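Local coordinates for protein short chain dehydrogenase (PDB 6UH2) that binds NAD+ in a Rossmann fold and, as a short-chain dehydrogenase/reductase, probably oxidises an alcohol (CH-OH) or reduces the matching carbonyl of an unidentified substrate, at residues Gly30-Glu35 with Gly204-Asn209; Ser231-Gly236 with Leu253-Gly258. One frame throughout, in Å; residues are numbered along the deposited sequence. Where two conformers were deposited one is given.

In the fold
Contacts 1 and 2 lie about 12 Å apart, centre to centre. Contact 1 joins the helix after strand 22-26 to the loop after strand 197-203 and spans the NAD, from its pyrophosphate to its carboxamide; contact 2 packs helix 231-240 on strand 252-255, outermost in the parallel sheet of this chain. They meet along two lines. In one, Gly204 N lies 2.9 Å from Ile255 O, a probable hydrogen bond that ties the start of the nicotinamide-binding segment 204-209 to strand 252-255. In the other, Ile32 CD1 and Leu233 CD1 pack at 3.7 Å, so Leu233, its side chain and the NAD about 6 Å apart at their nearest atoms, backs an isoleucine that touches the cofactor.

Contact 1. Residues Gly30-Glu35 with Gly204-Asn209; sequences GQIGSE and GGIFAN. With NAD (nicotinamide-adenine-dinucleotide), chain D.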
loop_
_atom_site.group_PDB
_atom_site.type_symbol
_atom_site.label_atom_id
_atom_site.label_comp_id
_atom_site.label_asym_id
_atom_site.label_seq_id
_atom_site.Cartn_x
_atom_site.Cartn_y
_atom_site.Cartn_z
ATOM N N GLY B 30 19.750 10.191 -4.900
ATOM C CA GLY B 30 19.541 9.383 -6.087
ATOM C C GLY B 30 18.247 9.731 -6.804
ATOM O O GLY B 30 17.564 10.705 -6.489
ATOM N N GLN B 31 17.912 8.914 -7.807
ATOM C CA GLN B 31 16.734 9.216 -8.619
ATOM C C GLN B 31 15.460 9.160 -7.786
ATOM O O GLN B 31 14.664 10.107 -7.778
ATOM C CB GLN B 31 16.625 8.264 -9.810
ATOM C CG GLN B 31 15.522 8.697 -10.777
ATOM C CD GLN B 31 15.371 7.788 -11.967
ATOM O OE1 GLN B 31 15.970 6.711 -12.026
ATOM N NE2 GLN B 31 14.567 8.219 -12.938
ATOM N N ILE B 32 15.242 8.056 -7.075
ATOM C CA ILE B 32 14.035 7.959 -6.261
ATOM C C ILE B 32 14.161 8.851 -5.032
ATOM O O ILE B 32 13.234 9.592 -4.689
ATOM C CB ILE B 32 13.760 6.492 -5.871
ATOM C CG1 ILE B 32 13.285 5.704 -7.087
ATOM C CG2 ILE B 32 12.726 6.414 -4.740
ATOM C CD1 ILE B 32 13.246 4.196 -6.867
ATOM N N GLY B 33 15.319 8.790 -4.359
ATOM C CA GLY B 33 15.520 9.575 -3.151
ATOM C C GLY B 33 15.269 11.058 -3.344
ATOM O O GLY B 33 14.626 11.699 -2.506
ATOM N N SER B 34 15.746 11.624 -4.460
ATOM C CA SER B 34 15.559 13.057 -4.664
ATOM C C SER B 34 14.083 13.401 -4.834
ATOM O O SER B 34 13.628 14.440 -4.340
ATOM C CB SER B 34 16.375 13.542 -5.862
ATOM O OG SER B 34 16.029 12.836 -7.033
ATOM N N GLU B 35 13.317 12.544 -5.509
ATOM C CA GLU B 35 11.881 12.777 -5.606
ATOM C C GLU B 35 11.237 12.736 -4.225
ATOM O O GLU B 35 10.370 13.561 -3.906
ATOM C CB GLU B 35 11.241 11.743 -6.540
ATOM C CG GLU B 35 9.725 11.829 -6.622
ATOM C CD GLU B 35 9.236 13.024 -7.441
ATOM O OE1 GLU B 35 10.045 13.647 -8.157
ATOM O OE2 GLU B 35 8.039 13.341 -7.355
ATOM N N GLY B 204 8.798 -1.337 -9.020
ATOM C CA GLY B 204 9.157 -1.873 -10.308
ATOM C C GLY B 204 10.237 -1.015 -10.949
ATOM O O GLY B 204 10.726 -0.037 -10.381
ATOM N N GLY B 205 10.616 -1.397 -12.165
ATOM C CA GLY B 205 11.685 -0.680 -12.842
ATOM C C GLY B 205 11.288 0.761 -13.123
ATOM O O GLY B 205 10.156 1.050 -13.516
ATOM N N ILE B 206 12.236 1.671 -12.921
ATOM C CA ILE B 206 12.011 3.104 -13.072
ATOM C C ILE B 206 12.700 3.572 -14.346
ATOM O O ILE B 206 13.892 3.300 -14.554
ATOM C CB ILE B 206 12.526 3.880 -11.845
ATOM C CG1 ILE B 206 11.857 3.349 -10.573
ATOM C CG2 ILE B 206 12.287 5.380 -12.018
ATOM C CD1 ILE B 206 10.339 3.550 -10.556
ATOM N N PHE B 207 11.950 4.272 -15.198
ATOM C CA PHE B 207 12.526 4.834 -16.416
ATOM C C PHE B 207 13.668 5.803 -16.098
ATOM O O PHE B 207 13.523 6.723 -15.284
ATOM C CB PHE B 207 11.432 5.535 -17.228
ATOM C CG PHE B 207 11.952 6.262 -18.430
ATOM C CD1 PHE B 207 12.278 5.575 -19.584
ATOM C CD2 PHE B 207 12.126 7.631 -18.402
ATOM C CE1 PHE B 207 12.765 6.244 -20.685
ATOM C CE2 PHE B 207 12.621 8.300 -19.506
ATOM C CZ PHE B 207 12.936 7.604 -20.643
ATOM N N ALA B 208 14.817 5.581 -16.736
ATOM C CA ALA B 208 15.978 6.449 -16.579
ATOM C C ALA B 208 16.788 6.525 -17.871
ATOM O O ALA B 208 16.454 7.298 -18.776
ATOM C CB ALA B 208 16.860 5.959 -15.426
ATOM N N ASN B 209 17.856 5.728 -17.962
ATOM C CA ASN B 209 18.771 5.725 -19.101
ATOM C C ASN B 209 18.884 4.343 -19.737
ATOM O O ASN B 209 19.943 3.958 -20.239
ATOM C CB ASN B 209 20.155 6.223 -18.692
ATOM C CG ASN B 209 20.202 7.721 -18.519
ATOM O OD1 ASN B 209 19.741 8.472 -19.381
ATOM N ND2 ASN B 209 20.749 8.169 -17.395
HETATM P PA NAD D . 20.205 5.604 -7.495
HETATM O O1A NAD D . 21.432 4.784 -7.968
HETATM O O2A NAD D . 19.667 6.743 -8.363
HETATM O O5B NAD D . 20.440 6.186 -5.982
HETATM C C5B NAD D . 21.022 5.435 -4.933
HETATM C C4B NAD D . 21.570 6.483 -4.002
HETATM O O4B NAD D . 22.155 5.707 -2.890
HETATM C C3B NAD D . 22.697 7.326 -4.620
HETATM O O3B NAD D . 22.490 8.732 -4.347
HETATM C C2B NAD D . 23.940 6.848 -3.856
HETATM O O2B NAD D . 24.923 7.883 -3.715
HETATM C C1B NAD D . 23.347 6.350 -2.517
HETATM N N9A NAD D . 24.348 5.486 -1.900
HETATM C C8A NAD D . 25.186 4.554 -2.511
HETATM N N7A NAD D . 26.004 4.014 -1.649
HETATM C C5A NAD D . 25.719 4.624 -0.428
HETATM C C6A NAD D . 26.260 4.498 0.848
HETATM N N6A NAD D . 27.264 3.643 1.124
HETATM N N1A NAD D . 25.737 5.244 1.833
HETATM C C2A NAD D . 24.741 6.095 1.577
HETATM N N3A NAD D . 24.170 6.294 0.386
HETATM C C4A NAD D . 24.694 5.532 -0.587
HETATM O O3 NAD D . 18.985 4.593 -7.162
HETATM P PN NAD D . 17.382 4.713 -7.291
HETATM O O1N NAD D . 16.893 4.134 -8.643
HETATM O O2N NAD D . 16.983 6.097 -6.770
HETATM O O5D NAD D . 17.046 3.508 -6.171
HETATM C C5D NAD D . 16.677 3.881 -4.861
HETATM C C4D NAD D . 16.229 2.603 -4.157
HETATM O O4D NAD D . 15.179 1.897 -4.930
HETATM C C3D NAD D . 17.381 1.600 -4.101
HETATM O O3D NAD D . 17.309 0.818 -2.902
HETATM C C2D NAD D . 17.138 0.618 -5.287
HETATM O O2D NAD D . 17.664 -0.680 -5.070
HETATM C C1D NAD D . 15.583 0.597 -5.269
HETATM N N1N NAD D . 14.959 0.274 -6.601
HETATM C C2N NAD D . 15.241 1.009 -7.711
HETATM C C3N NAD D . 14.647 0.673 -8.901
HETATM C C7N NAD D . 14.968 1.480 -10.112
HETATM O O7N NAD D . 14.588 1.067 -11.197
HETATM N N7N NAD D . 15.653 2.634 -9.958
HETATM C C4N NAD D . 13.759 -0.417 -8.934
HETATM C C5N NAD D . 13.501 -1.138 -7.806
HETATM C C6N NAD D . 14.119 -0.769 -6.613
HETATM O O HOH W 1 15.994 3.711 -12.897
#
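The carboxamide of Gln31 reaches from the first turn of helix 31-42 to segment 204-209. Its NE2 donates to Phe207 O at 3.0 Å (N-H...O 161°), with the acceptor close to the amide plane, while OE1 rests against Ala208 CB. With CG anti to the backbone N (chi1 -172°) and the chain extended beyond it, the amide is carried past Ile206, whose CG2 lies 3.8 Å from NE2. Deeper in, Ile32 CD1 meets Ile206 CG1 at 4.0 Å and also packs on the nicotinamide ribose and ring. Gln31 N donates to NAD O2A, Ile32 N to NAD O2N at 2.6 Å, and Ile206 N to the carboxamide O7N at 3.0 Å. One water donates to Gln31 OE1 and Ile206 O and accepts from NAD N7N. Gly30, N-cap of helix 31-42 in what fits a glycine-rich Rossmann motif, has its N 3.2 Å from NAD O3B. Farther out, Pro230 packs on Gln31 and Ile206, and Gln210 binds Ile206 O and Ala208 N. The amides at the helix start probably stabilise the pyrophosphate charge, while Ile206 N and the water fix the rotation of the nicotinamide carboxamide.

Contact 2. Residues Ser231-Gly236 with Leu253-Gly258; sequences SDLVGG and LLIDGG
Leu233 and Ile255 join helix 231-240 to strand 252-255, the edge strand of the Rossmann-fold sheet within this chain. The short helix and strand segments run roughly antiparallel (155°), their axes approaching to 9.5 Å. The two side chains cross at a slant: the CD2 branch of Leu233 comes over the branch point of Ile255, 3.7 Å from CG2 and 4.0 Å from CD1. Ile255 has CG1 beside its backbone N and anti to the carbonyl carbon (chi1 -56°), which splits its two arms along the helix. CG2 lies 3.5 Å from the backbone O of Asp232, while CD1 extends toward Gly236. There Leu253 CD2 and Ile255 CD1 both pack on the bare CA of Gly236, at 4.1 and 4.3 Å. Asp232 turns its carboxylate to Arg226 in a salt bridge and to Asn229 N. The second subunit covers part of this layer, with its Val248 on Ile255 and its Phe239 on Leu253. Past the strand the chain bends in an Asx turn: Gly258 N donates to Asp256 OD1 at 2.9 Å, approaching from above the carboxylate plane.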
loop_
_atom_site.group_PDB
_atom_site.type_symbol
_atom_site.label_atom_id
_atom_site.label_comp_id
_atom_site.label_asym_id
_atom_site.label_seq_id
_atom_site.Cartn_x
_atom_site.Cartn_y
_atom_site.Cartn_z
ATOM N N SER B 231 7.722 9.656 -9.182
ATOM C CA SER B 231 6.486 10.202 -8.626
ATOM C C SER B 231 5.433 9.117 -8.375
ATOM O O SER B 231 4.564 9.295 -7.511
ATOM C CB SER B 231 5.934 11.286 -9.560
ATOM O OG SER B 231 5.755 10.758 -10.864
ATOM N N ASP B 232 5.487 7.994 -9.117
ATOM C CA ASP B 232 4.575 6.873 -8.872
ATOM C C ASP B 232 4.725 6.291 -7.477
ATOM O O ASP B 232 3.834 5.563 -7.024
ATOM C CB ASP B 232 4.800 5.721 -9.869
ATOM C CG ASP B 232 4.434 6.095 -11.296
ATOM O OD1 ASP B 232 3.425 6.805 -11.480
ATOM O OD2 ASP B 232 5.160 5.675 -12.226
ATOM N N LEU B 233 5.837 6.569 -6.799
ATOM C CA LEU B 233 6.100 5.974 -5.497
ATOM C C LEU B 233 5.671 6.857 -4.340
ATOM O O LEU B 233 5.530 6.351 -3.223
ATOM C CB LEU B 233 7.595 5.656 -5.348
ATOM C CG LEU B 233 8.162 4.761 -6.449
ATOM C CD1 LEU B 233 9.663 4.640 -6.307
ATOM C CD2 LEU B 233 7.509 3.383 -6.407
ATOM N N VAL B 234 5.437 8.146 -4.587
ATOM C CA VAL B 234 5.263 9.093 -3.484
ATOM C C VAL B 234 4.007 8.764 -2.686
ATOM O O VAL B 234 3.997 8.851 -1.451
ATOM C CB VAL B 234 5.234 10.537 -4.023
ATOM C CG1 VAL B 234 4.892 11.537 -2.908
ATOM C CG2 VAL B 234 6.570 10.906 -4.682
ATOM N N GLY B 235 2.927 8.388 -3.378
ATOM C CA GLY B 235 1.683 8.099 -2.679
ATOM C C GLY B 235 1.839 6.995 -1.650
ATOM O O GLY B 235 1.450 7.153 -0.491
ATOM N N GLY B 236 2.440 5.873 -2.057
ATOM C CA GLY B 236 2.655 4.774 -1.125
ATOM C C GLY B 236 3.654 5.110 -0.026
ATOM O O GLY B 236 3.494 4.679 1.123
ATOM N N LEU B 253 4.960 -3.385 0.007
ATOM C CA LEU B 253 4.014 -2.845 -0.965
ATOM C C LEU B 253 4.693 -2.758 -2.334
ATOM O O LEU B 253 5.629 -1.974 -2.521
ATOM C CB LEU B 253 3.492 -1.484 -0.509
ATOM C CG LEU B 253 2.644 -0.712 -1.536
ATOM C CD1 LEU B 253 1.406 -1.531 -1.931
ATOM C CD2 LEU B 253 2.230 0.656 -0.964
ATOM N N LEU B 254 4.229 -3.574 -3.281
ATOM C CA LEU B 254 4.770 -3.552 -4.637
ATOM C C LEU B 254 4.078 -2.468 -5.447
ATOM O O LEU B 254 2.842 -2.431 -5.527
ATOM C CB LEU B 254 4.589 -4.907 -5.316
ATOM C CG LEU B 254 5.584 -5.980 -4.874
ATOM C CD1 LEU B 254 4.940 -7.360 -4.901
ATOM C CD2 LEU B 254 6.814 -5.934 -5.767
ATOM N N ILE B 255 4.878 -1.578 -6.028
ATOM C CA ILE B 255 4.388 -0.471 -6.840
ATOM C C ILE B 255 5.070 -0.655 -8.186
ATOM O O ILE B 255 6.166 -0.152 -8.421
ATOM C CB ILE B 255 4.693 0.893 -6.222
ATOM C CG1 ILE B 255 4.113 0.950 -4.795
ATOM C CG2 ILE B 255 4.100 2.027 -7.090
ATOM C CD1 ILE B 255 4.456 2.213 -4.018
ATOM N N ASP B 256 4.442 -1.441 -9.051
ATOM C CA ASP B 256 5.147 -1.993 -10.201
ATOM C C ASP B 256 4.247 -2.164 -11.415
ATOM O O ASP B 256 4.637 -2.882 -12.350
ATOM C CB ASP B 256 5.775 -3.361 -9.859
ATOM C CG ASP B 256 4.739 -4.475 -9.683
ATOM O OD1 ASP B 256 3.521 -4.190 -9.568
ATOM O OD2 ASP B 256 5.156 -5.655 -9.646
ATOM N N GLY B 257 3.060 -1.559 -11.423
ATOM C CA GLY B 257 2.184 -1.667 -12.574
ATOM C C GLY B 257 1.698 -3.066 -12.871
ATOM O O GLY B 257 1.256 -3.332 -13.992
ATOM N N GLY B 258 1.753 -3.971 -11.898
ATOM C CA GLY B 258 1.368 -5.353 -12.137
ATOM C C GLY B 258 2.484 -6.266 -12.599
ATOM O O GLY B 258 2.212 -7.416 -12.972
#